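Local coordinates for protein putative sulfatase yidJ (Bacteroides fragilis, PDB 2QZU) that probably acts as a metal-dependent sulfatase of the arylsulfatase type, hydrolysing sulfate esters, at residues T27-Y38 with P221-H232; M82-I90 with P376-L384. One frame throughout, in Å; residues are numbered along the deposited sequence.

Contact 1. Residues T27-Y38 with P221-H232; sequences TPNLVFIMADQY and PFALVVSMNPPH
Leu30 and Phe222 begin a run of seven backbone hydrogen bonds that joins strand 29-35 to strand 222-228, Leu30 N donating to Phe222 O. Leu30 O accepts from Leu224 N at 2.8 Å, Phe32 N gives to Leu224 O, Phe32 O receives from Val226 N, and Met34 N gives to Val226 O. Met34 O then accepts from Met228 N, and Asp36 N closes the series on Met228 O at 2.9 Å. The backbone of Asn29, Val31 and Ile33 bonds on the other side to strand 306-311 and, at Asn29, to Asn305, so strand 29-35 has a neighbour along each edge. Both strands are parallel members of the central mixed sheet of the alkaline phosphatase-like sulfatase fold, and their apolar residues suit its buried faces. On one, Met34 CE rests 3.7 Å from Val225 CG1, and Ser227 OG bonds to Lys132 O. On the other, Val31 CG2 touches Phe222 CE2 at 3.9 Å. The Phe222 ring, swung between its backbone N and carbonyl carbon (chi1 71°), lies beneath Asn29 CB, a CH-pi contact 3.9 Å from the ring centroid. In this superfamily the active site lies at the C-terminal strand ends, probably beside Asp36 and Gln37. Asp36 OD1 comes 3.1 Å from His232 CD2, the carboxylate nearly perpendicular to the ring, while Asp36 OD2 forms salt bridges with Arg80 and Lys132. Gln37 OE1 approaches the same CD2 and is bonded to Lys326. Pro231, preceded by a cis peptide, has its CD 3.2 Å from Asp36 O; Pro230 O and Pro231 O are buried without a partner.

Contact 2. Residues M82-I90 with P376-L384; sequences MLMTGMYPI and PETVQTFDL
Gln380 sends CG to the side of its backbone N (chi1 -56°) and then runs extended (chi2 176°), which carries OE1 to the backbone N of Tyr88; Tyr88, whose chi1 is -69°, turns its ring back along the same glutamine and on to Thr381. The bond from Tyr88 N to Gln380 OE1 is 3.0 Å long and fairly straight, its donor tilted out of the amide plane, while Gln380 NE2 bonds to Thr472 O. A glutamine fits here because its long arm can serve two backbones at once. Gly86 follows helix 76-85 with positive phi, a conformation glycine adopts easily, and lies close against Val379. Its carbonyl oxygen accepts twice, from Gln380 N at 2.8 Å and Thr381 N at 3.1 Å, the two donors arriving from opposite faces of the carbonyl plane. Thr85 OG1 receives Met87 N in an ST turn and also bonds to Gly81 O. Helix 76-85, which starts at Ser76, predicted to become 3-oxoalanine but unmodified here, is thus joined at its C-terminal end to the loop between helices 361-368 and 385-390. Thr381 CG2 lies over one face of the Tyr88 ring, 4.1 Å from its centroid in a CH-pi contact, while Thr381 OG1 bonds to Ala359 O. Gln380 O sits at the ring edge, and Gln380 CB meets Tyr88 CD2 at 3.6 Å. The same ring stacks edge-to-face with Trp468. The bent chain of selenomethionine Met87 brings SE alongside Thr378, 3.2 Å from Thr378 OG1. A water donates to Gln380 O at 2.7 Å and sits over the centre of the Phe382 ring.

How the contacts relate
From the N terminus the chain enters strand 29-35 of contact 1, passes through helix 76-85 and the turn after it in 82-90, and returns to the central sheet at 221-232, where contact 1 closes a loop of 182 intervening residues. Segment 376-384 then comes back to 82-90, closing a longer loop of 285 residues. Since 82-90 falls inside the first loop and 376-384 beyond it, the two contacts cross. Contact 1 joins neighbouring strands in the middle of the sheet; contact 2 fastens the end of a helix to a late loop. They meet directly where Phe32 CZ packs on Leu83 CD2, 3.7 Å away, and Met34 CE lies near Met84 CE.

Contact 1. Residues T27-Y38 with P221-H232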
loop_
_atom_site.group_PDB
_atom_site.type_symbol
_atom_site.label_atom_id
_atom_site.label_comp_id
_atom_site.label_asym_id
_atom_site.label_seq_id
_atom_site.Cartn_x
_atom_site.Cartn_y
_atom_site.Cartn_z
ATOM N N THR A 27 -26.873 -21.381 32.067
ATOM C CA THR A 27 -26.391 -21.433 30.686
ATOM C C THR A 27 -25.061 -20.678 30.657
ATOM O O THR A 27 -24.889 -19.685 31.358
ATOM C CB THR A 27 -27.400 -20.809 29.691
ATOM O OG1 THR A 27 -27.646 -19.443 30.032
ATOM C CG2 THR A 27 -28.711 -21.578 29.725
ATOM N N PRO A 28 -24.106 -21.138 29.839
ATOM C CA PRO A 28 -22.789 -20.496 29.753
ATOM C C PRO A 28 -22.661 -19.188 28.978
ATOM O O PRO A 28 -23.532 -18.820 28.191
ATOM C CB PRO A 28 -21.929 -21.591 29.145
ATOM C CG PRO A 28 -22.885 -22.218 28.158
ATOM C CD PRO A 28 -24.167 -22.331 28.971
ATOM N N ASN A 29 -21.557 -18.492 29.222
ATOM C CA ASN A 29 -21.267 -17.249 28.518
ATOM C C ASN A 29 -20.620 -17.667 27.212
ATOM O O ASN A 29 -20.300 -18.838 27.019
ATOM C CB ASN A 29 -20.273 -16.401 29.306
ATOM C CG ASN A 29 -20.745 -16.109 30.707
ATOM O OD1 ASN A 29 -20.047 -16.394 31.681
ATOM N ND2 ASN A 29 -21.938 -15.544 30.818
ATOM N N LEU A 30 -20.420 -16.707 26.320
ATOM C CA LEU A 30 -19.790 -16.987 25.042
ATOM C C LEU A 30 -18.863 -15.851 24.650
ATOM O O LEU A 30 -19.253 -14.685 24.665
ATOM C CB LEU A 30 -20.844 -17.167 23.940
ATOM C CG LEU A 30 -20.344 -17.163 22.487
ATOM C CD1 LEU A 30 -19.483 -18.394 22.212
ATOM C CD2 LEU A 30 -21.540 -17.128 21.543
ATOM N N VAL A 31 -17.625 -16.197 24.326
ATOM C CA VAL A 31 -16.658 -15.217 23.863
ATOM C C VAL A 31 -16.220 -15.774 22.516
ATOM O O VAL A 31 -15.459 -16.737 22.433
ATOM C CB VAL A 31 -15.459 -15.074 24.821
ATOM C CG1 VAL A 31 -14.413 -14.145 24.204
ATOM C CG2 VAL A 31 -15.937 -14.504 26.157
ATOM N N PHE A 32 -16.748 -15.176 21.458
ATOM C CA PHE A 32 -16.471 -15.611 20.100
ATOM C C PHE A 32 -15.406 -14.708 19.502
ATOM O O PHE A 32 -15.656 -13.532 19.217
ATOM C CB PHE A 32 -17.772 -15.535 19.296
ATOM C CG PHE A 32 -17.712 -16.202 17.952
ATOM C CD1 PHE A 32 -17.029 -15.618 16.890
ATOM C CD2 PHE A 32 -18.396 -17.394 17.735
ATOM C CE1 PHE A 32 -17.031 -16.217 15.623
ATOM C CE2 PHE A 32 -18.405 -17.998 16.482
ATOM C CZ PHE A 32 -17.724 -17.406 15.423
ATOM N N ILE A 33 -14.212 -15.258 19.331
ATOM C CA ILE A 33 -13.102 -14.500 18.780
ATOM C C ILE A 33 -12.760 -14.992 17.387
ATOM O O ILE A 33 -12.674 -16.196 17.146
ATOM C CB ILE A 33 -11.843 -14.636 19.661
ATOM C CG1 ILE A 33 -12.162 -14.201 21.093
ATOM C CG2 ILE A 33 -10.714 -13.772 19.093
ATOM C CD1 ILE A 33 -11.021 -14.416 22.059
HETATM N N MSE A 34 -12.586 -14.060 16.462
HETATM C CA MSE A 34 -12.218 -14.436 15.110
HETATM C C MSE A 34 -11.253 -13.411 14.550
HETATM O O MSE A 34 -11.293 -12.236 14.906
HETATM C CB MSE A 34 -13.456 -14.562 14.213
HETATM C CG MSE A 34 -14.250 -13.291 14.008
HETATM SE SE MSE A 34 -15.767 -13.597 12.826
HETATM C CE MSE A 34 -17.158 -12.749 13.871
ATOM N N ALA A 35 -10.356 -13.887 13.700
ATOM C CA ALA A 35 -9.367 -13.040 13.063
ATOM C C ALA A 35 -9.586 -13.300 11.586
ATOM O O ALA A 35 -9.608 -14.449 11.149
ATOM C CB ALA A 35 -7.962 -13.456 13.482
ATOM N N ASP A 36 -9.762 -12.233 10.821
ATOM C CA ASP A 36 -10.021 -12.360 9.401
ATOM C C ASP A 36 -8.839 -12.898 8.587
ATOM O O ASP A 36 -7.681 -12.565 8.843
ATOM C CB ASP A 36 -10.471 -10.992 8.863
ATOM C CG ASP A 36 -11.061 -11.069 7.474
ATOM O OD1 ASP A 36 -10.296 -11.286 6.511
ATOM O OD2 ASP A 36 -12.295 -10.916 7.348
ATOM N N GLN A 37 -9.146 -13.758 7.617
ATOM C CA GLN A 37 -8.137 -14.303 6.714
ATOM C C GLN A 37 -7.026 -15.101 7.398
ATOM O O GLN A 37 -5.866 -15.048 6.980
ATOM C CB GLN A 37 -7.544 -13.146 5.909
ATOM C CG GLN A 37 -6.839 -13.532 4.626
ATOM C CD GLN A 37 -6.932 -12.423 3.597
ATOM O OE1 GLN A 37 -8.027 -12.069 3.154
ATOM N NE2 GLN A 37 -5.790 -11.867 3.215
ATOM N N TYR A 38 -7.398 -15.864 8.422
ATOM C CA TYR A 38 -6.454 -16.681 9.186
ATOM C C TYR A 38 -6.496 -18.145 8.708
ATOM O O TYR A 38 -7.523 -18.814 8.825
ATOM C CB TYR A 38 -6.819 -16.597 10.678
ATOM C CG TYR A 38 -5.774 -17.128 11.645
ATOM C CD1 TYR A 38 -5.308 -18.441 11.556
ATOM C CD2 TYR A 38 -5.271 -16.317 12.662
ATOM C CE1 TYR A 38 -4.361 -18.933 12.461
ATOM C CE2 TYR A 38 -4.326 -16.801 13.573
ATOM C CZ TYR A 38 -3.877 -18.109 13.463
ATOM O OH TYR A 38 -2.944 -18.596 14.353
ATOM N N PRO A 221 -25.964 -13.774 32.018
ATOM C CA PRO A 221 -24.953 -14.319 31.109
ATOM C C PRO A 221 -24.593 -13.251 30.076
ATOM O O PRO A 221 -25.296 -12.247 29.940
ATOM C CB PRO A 221 -25.664 -15.504 30.455
ATOM C CG PRO A 221 -26.772 -15.851 31.424
ATOM C CD PRO A 221 -27.239 -14.499 31.881
ATOM N N PHE A 222 -23.497 -13.460 29.356
ATOM C CA PHE A 222 -23.106 -12.515 28.319
ATOM C C PHE A 222 -22.519 -13.233 27.112
ATOM O O PHE A 222 -22.051 -14.371 27.207
ATOM C CB PHE A 222 -22.083 -11.494 28.845
ATOM C CG PHE A 222 -20.714 -12.070 29.112
ATOM C CD1 PHE A 222 -20.419 -12.667 30.334
ATOM C CD2 PHE A 222 -19.713 -11.994 28.144
ATOM C CE1 PHE A 222 -19.143 -13.178 30.594
ATOM C CE2 PHE A 222 -18.435 -12.502 28.394
ATOM C CZ PHE A 222 -18.149 -13.095 29.622
ATOM N N ALA A 223 -22.580 -12.557 25.971
ATOM C CA ALA A 223 -22.024 -13.061 24.725
ATOM C C ALA A 223 -21.249 -11.891 24.139
ATOM O O ALA A 223 -21.784 -10.789 24.009
ATOM C CB ALA A 223 -23.136 -13.493 23.763
ATOM N N LEU A 224 -19.986 -12.124 23.808
ATOM C CA LEU A 224 -19.155 -11.078 23.232
ATOM C C LEU A 224 -18.438 -11.599 22.000
ATOM O O LEU A 224 -17.873 -12.694 22.014
ATOM C CB LEU A 224 -18.113 -10.588 24.251
ATOM C CG LEU A 224 -17.035 -9.620 23.735
ATOM C CD1 LEU A 224 -17.653 -8.254 23.482
ATOM C CD2 LEU A 224 -15.900 -9.500 24.754
ATOM N N VAL A 225 -18.484 -10.824 20.927
ATOM C CA VAL A 225 -17.782 -11.187 19.708
ATOM C C VAL A 225 -16.639 -10.192 19.556
ATOM O O VAL A 225 -16.829 -8.989 19.731
ATOM C CB VAL A 225 -18.678 -11.076 18.446
ATOM C CG1 VAL A 225 -17.832 -11.302 17.198
ATOM C CG2 VAL A 225 -19.813 -12.084 18.508
ATOM N N VAL A 226 -15.447 -10.699 19.263
ATOM C CA VAL A 226 -14.289 -9.848 19.035
ATOM C C VAL A 226 -13.825 -10.268 17.639
ATOM O O VAL A 226 -13.292 -11.358 17.457
ATOM C CB VAL A 226 -13.171 -10.095 20.073
ATOM C CG1 VAL A 226 -12.005 -9.157 19.811
ATOM C CG2 VAL A 226 -13.711 -9.872 21.479
ATOM N N SER A 227 -14.064 -9.396 16.664
ATOM C CA SER A 227 -13.734 -9.652 15.267
ATOM C C SER A 227 -12.530 -8.822 14.820
ATOM O O SER A 227 -12.672 -7.658 14.439
ATOM C CB SER A 227 -14.961 -9.326 14.407
ATOM O OG SER A 227 -14.719 -9.543 13.030
HETATM N N MSE A 228 -11.348 -9.432 14.862
HETATM C CA MSE A 228 -10.112 -8.745 14.486
HETATM C C MSE A 228 -9.850 -8.814 12.988
HETATM O O MSE A 228 -10.210 -9.790 12.331
HETATM C CB MSE A 228 -8.936 -9.348 15.250
HETATM C CG MSE A 228 -9.069 -9.219 16.761
HETATM SE SE MSE A 228 -7.655 -10.175 17.682
HETATM C CE MSE A 228 -8.057 -9.622 19.499
ATOM N N ASN A 229 -9.207 -7.777 12.459
ATOM C CA ASN A 229 -8.921 -7.703 11.031
ATOM C C ASN A 229 -7.651 -8.465 10.636
ATOM O O ASN A 229 -7.699 -9.336 9.765
ATOM C CB ASN A 229 -8.848 -6.238 10.586
ATOM C CG ASN A 229 -9.248 -6.056 9.133
ATOM O OD1 ASN A 229 -8.836 -6.825 8.268
ATOM N ND2 ASN A 229 -10.054 -5.036 8.859
ATOM N N PRO A 230 -6.495 -8.147 11.250
ATOM C CA PRO A 230 -5.299 -8.905 10.861
ATOM C C PRO A 230 -5.598 -10.375 11.174
ATOM O O PRO A 230 -6.380 -10.661 12.076
ATOM C CB PRO A 230 -4.216 -8.346 11.782
ATOM C CG PRO A 230 -4.689 -6.939 12.072
ATOM C CD PRO A 230 -6.177 -7.121 12.263
ATOM N N PRO A 231 -4.956 -11.325 10.471
ATOM C CA PRO A 231 -3.947 -11.193 9.419
ATOM C C PRO A 231 -4.433 -10.851 8.008
ATOM O O PRO A 231 -3.771 -11.192 7.031
ATOM C CB PRO A 231 -3.233 -12.538 9.470
ATOM C CG PRO A 231 -4.355 -13.474 9.763
ATOM C CD PRO A 231 -5.151 -12.746 10.825
ATOM N N HIS A 232 -5.582 -10.193 7.899
ATOM C CA HIS A 232 -6.095 -9.780 6.594
ATOM C C HIS A 232 -5.131 -8.713 6.073
ATOM O O HIS A 232 -4.423 -8.081 6.858
ATOM C CB HIS A 232 -7.512 -9.222 6.740
ATOM C CG HIS A 232 -8.108 -8.720 5.460
ATOM N ND1 HIS A 232 -7.941 -7.425 5.019
ATOM C CD2 HIS A 232 -8.897 -9.330 4.546
ATOM C CE1 HIS A 232 -8.606 -7.259 3.890
ATOM N NE2 HIS A 232 -9.195 -8.399 3.580
#

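Contact 2. Residues M82-I90 with P376-L384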
loop_
_atom_site.group_PDB
_atom_site.type_symbol
_atom_site.label_atom_id
_atom_site.label_comp_id
_atom_site.label_asym_id
_atom_site.label_seq_id
_atom_site.Cartn_x
_atom_site.Cartn_y
_atom_site.Cartn_z
HETATM N N MSE A 82 -23.362 -16.310 6.652
HETATM C CA MSE A 82 -23.732 -17.687 6.950
HETATM C C MSE A 82 -23.642 -17.909 8.454
HETATM O O MSE A 82 -24.494 -18.568 9.047
HETATM C CB MSE A 82 -22.796 -18.654 6.219
HETATM C CG MSE A 82 -23.206 -18.918 4.784
HETATM SE SE MSE A 82 -21.732 -19.466 3.648
HETATM C CE MSE A 82 -21.953 -18.131 2.278
ATOM N N LEU A 83 -22.604 -17.354 9.070
ATOM C CA LEU A 83 -22.423 -17.496 10.508
ATOM C C LEU A 83 -23.593 -16.894 11.279
ATOM O O LEU A 83 -24.161 -17.532 12.161
ATOM C CB LEU A 83 -21.132 -16.807 10.957
ATOM C CG LEU A 83 -20.972 -16.680 12.476
ATOM C CD1 LEU A 83 -20.857 -18.068 13.100
ATOM C CD2 LEU A 83 -19.739 -15.850 12.790
HETATM N N MSE A 84 -23.960 -15.666 10.939
HETATM C CA MSE A 84 -25.041 -14.994 11.647
HETATM C C MSE A 84 -26.441 -15.575 11.433
HETATM O O MSE A 84 -27.239 -15.619 12.371
HETATM C CB MSE A 84 -25.048 -13.503 11.306
HETATM C CG MSE A 84 -23.750 -12.766 11.632
HETATM SE SE MSE A 84 -23.054 -13.095 13.425
HETATM C CE MSE A 84 -21.188 -12.714 13.060
ATOM N N THR A 85 -26.731 -16.031 10.217
ATOM C CA THR A 85 -28.051 -16.575 9.894
ATOM C C THR A 85 -28.190 -18.093 9.983
ATOM O O THR A 85 -29.305 -18.609 10.108
ATOM C CB THR A 85 -28.482 -16.189 8.464
ATOM O OG1 THR A 85 -27.614 -16.821 7.517
ATOM C CG2 THR A 85 -28.426 -14.685 8.270
ATOM N N GLY A 86 -27.073 -18.804 9.895
ATOM C CA GLY A 86 -27.129 -20.256 9.932
ATOM C C GLY A 86 -27.708 -20.805 8.634
ATOM O O GLY A 86 -28.148 -21.954 8.574
HETATM N N MSE A 87 -27.708 -19.979 7.592
HETATM C CA MSE A 87 -28.233 -20.375 6.287
HETATM C C MSE A 87 -27.128 -20.343 5.246
HETATM O O MSE A 87 -26.162 -19.593 5.377
HETATM C CB MSE A 87 -29.355 -19.429 5.848
HETATM C CG MSE A 87 -30.536 -19.369 6.811
HETATM SE SE MSE A 87 -31.945 -18.184 6.182
HETATM C CE MSE A 87 -31.630 -16.664 7.333
ATOM N N TYR A 88 -27.260 -21.160 4.208
ATOM C CA TYR A 88 -26.255 -21.157 3.160
ATOM C C TYR A 88 -26.453 -19.846 2.372
ATOM O O TYR A 88 -27.479 -19.186 2.526
ATOM C CB TYR A 88 -26.377 -22.463 2.366
ATOM C CG TYR A 88 -25.929 -23.630 3.242
ATOM C CD1 TYR A 88 -24.581 -23.786 3.586
ATOM C CD2 TYR A 88 -26.855 -24.504 3.822
ATOM C CE1 TYR A 88 -24.168 -24.769 4.486
ATOM C CE2 TYR A 88 -26.452 -25.492 4.727
ATOM C CZ TYR A 88 -25.106 -25.616 5.055
ATOM O OH TYR A 88 -24.701 -26.572 5.967
ATOM N N PRO A 89 -25.481 -19.442 1.531
ATOM C CA PRO A 89 -25.586 -18.183 0.776
ATOM C C PRO A 89 -26.885 -17.722 0.111
ATOM O O PRO A 89 -27.263 -16.559 0.263
ATOM C CB PRO A 89 -24.408 -18.257 -0.202
ATOM C CG PRO A 89 -24.165 -19.710 -0.359
ATOM C CD PRO A 89 -24.364 -20.260 1.024
ATOM N N ILE A 90 -27.568 -18.593 -0.617
ATOM C CA ILE A 90 -28.805 -18.172 -1.265
ATOM C C ILE A 90 -29.817 -17.682 -0.231
ATOM O O ILE A 90 -30.446 -16.633 -0.409
ATOM C CB ILE A 90 -29.424 -19.317 -2.093
ATOM C CG1 ILE A 90 -28.395 -19.833 -3.104
ATOM C CG2 ILE A 90 -30.673 -18.820 -2.817
ATOM C CD1 ILE A 90 -27.829 -18.751 -4.014
ATOM N N PRO A 376 -34.125 -21.358 14.925
ATOM C CA PRO A 376 -35.211 -21.189 13.955
ATOM C C PRO A 376 -35.286 -22.349 12.968
ATOM O O PRO A 376 -34.287 -23.025 12.707
ATOM C CB PRO A 376 -34.852 -19.878 13.256
ATOM C CG PRO A 376 -34.068 -19.139 14.290
ATOM C CD PRO A 376 -33.199 -20.213 14.871
ATOM N N GLU A 377 -36.476 -22.573 12.422
ATOM C CA GLU A 377 -36.679 -23.636 11.447
ATOM C C GLU A 377 -35.955 -23.255 10.157
ATOM O O GLU A 377 -35.703 -24.097 9.298
ATOM C CB GLU A 377 -38.177 -23.814 11.176
ATOM C CG GLU A 377 -38.515 -24.839 10.104
ATOM C CD GLU A 377 -38.033 -26.233 10.453
ATOM O OE1 GLU A 377 -38.459 -26.768 11.499
ATOM O OE2 GLU A 377 -37.229 -26.796 9.679
ATOM N N THR A 378 -35.610 -21.978 10.039
ATOM C CA THR A 378 -34.928 -21.472 8.854
ATOM C C THR A 378 -33.439 -21.828 8.808
ATOM O O THR A 378 -32.812 -21.735 7.754
ATOM C CB THR A 378 -35.089 -19.934 8.741
ATOM O OG1 THR A 378 -34.554 -19.489 7.488
ATOM C CG2 THR A 378 -34.356 -19.225 9.875
ATOM N N VAL A 379 -32.873 -22.234 9.942
ATOM C CA VAL A 379 -31.456 -22.597 9.991
ATOM C C VAL A 379 -31.193 -23.892 9.211
ATOM O O VAL A 379 -31.873 -24.904 9.404
ATOM C CB VAL A 379 -30.975 -22.731 11.459
ATOM C CG1 VAL A 379 -29.579 -23.339 11.517
ATOM C CG2 VAL A 379 -30.966 -21.353 12.112
ATOM N N GLN A 380 -30.198 -23.843 8.327
ATOM C CA GLN A 380 -29.849 -24.977 7.467
ATOM C C GLN A 380 -28.549 -25.701 7.800
ATOM O O GLN A 380 -28.361 -26.851 7.400
ATOM C CB GLN A 380 -29.750 -24.510 6.012
ATOM C CG GLN A 380 -30.985 -23.823 5.464
ATOM C CD GLN A 380 -30.759 -23.307 4.054
ATOM O OE1 GLN A 380 -29.952 -22.400 3.833
ATOM N NE2 GLN A 380 -31.465 -23.890 3.090
ATOM N N THR A 381 -27.645 -25.036 8.512
ATOM C CA THR A 381 -26.355 -25.638 8.834
ATOM C C THR A 381 -26.403 -26.771 9.870
ATOM O O THR A 381 -27.421 -26.982 10.534
ATOM C CB THR A 381 -25.349 -24.551 9.260
ATOM O OG1 THR A 381 -25.839 -23.863 10.416
ATOM C CG2 THR A 381 -25.166 -23.540 8.128
ATOM N N PHE A 382 -25.297 -27.502 9.994
ATOM C CA PHE A 382 -25.215 -28.644 10.909
ATOM C C PHE A 382 -25.124 -28.326 12.400
ATOM O O PHE A 382 -24.329 -27.485 12.818
ATOM C CB PHE A 382 -24.016 -29.535 10.555
ATOM C CG PHE A 382 -24.055 -30.108 9.164
ATOM C CD1 PHE A 382 -23.462 -29.429 8.100
ATOM C CD2 PHE A 382 -24.659 -31.339 8.924
ATOM C CE1 PHE A 382 -23.469 -29.971 6.816
ATOM C CE2 PHE A 382 -24.672 -31.888 7.644
ATOM C CZ PHE A 382 -24.073 -31.206 6.587
ATOM N N ASP A 383 -25.946 -29.008 13.196
ATOM C CA ASP A 383 -25.925 -28.854 14.647
ATOM C C ASP A 383 -24.988 -29.969 15.100
ATOM O O ASP A 383 -25.386 -31.132 15.188
ATOM C CB ASP A 383 -27.314 -29.084 15.253
ATOM C CG ASP A 383 -27.315 -28.980 16.771
ATOM O OD1 ASP A 383 -26.234 -29.109 17.385
ATOM O OD2 ASP A 383 -28.404 -28.785 17.354
ATOM N N LEU A 384 -23.742 -29.611 15.380
ATOM C CA LEU A 384 -22.744 -30.595 15.781
ATOM C C LEU A 384 -22.429 -30.521 17.272
ATOM O O LEU A 384 -21.348 -30.916 17.705
ATOM C CB LEU A 384 -21.461 -30.369 14.970
ATOM C CG LEU A 384 -21.608 -30.437 13.443
ATOM C CD1 LEU A 384 -20.343 -29.928 12.768
ATOM C CD2 LEU A 384 -21.907 -31.864 13.026
HETATM O O HOH W 1 -29.874 -21.316 1.262
HETATM O O HOH W 2 -26.778 -28.982 7.235
#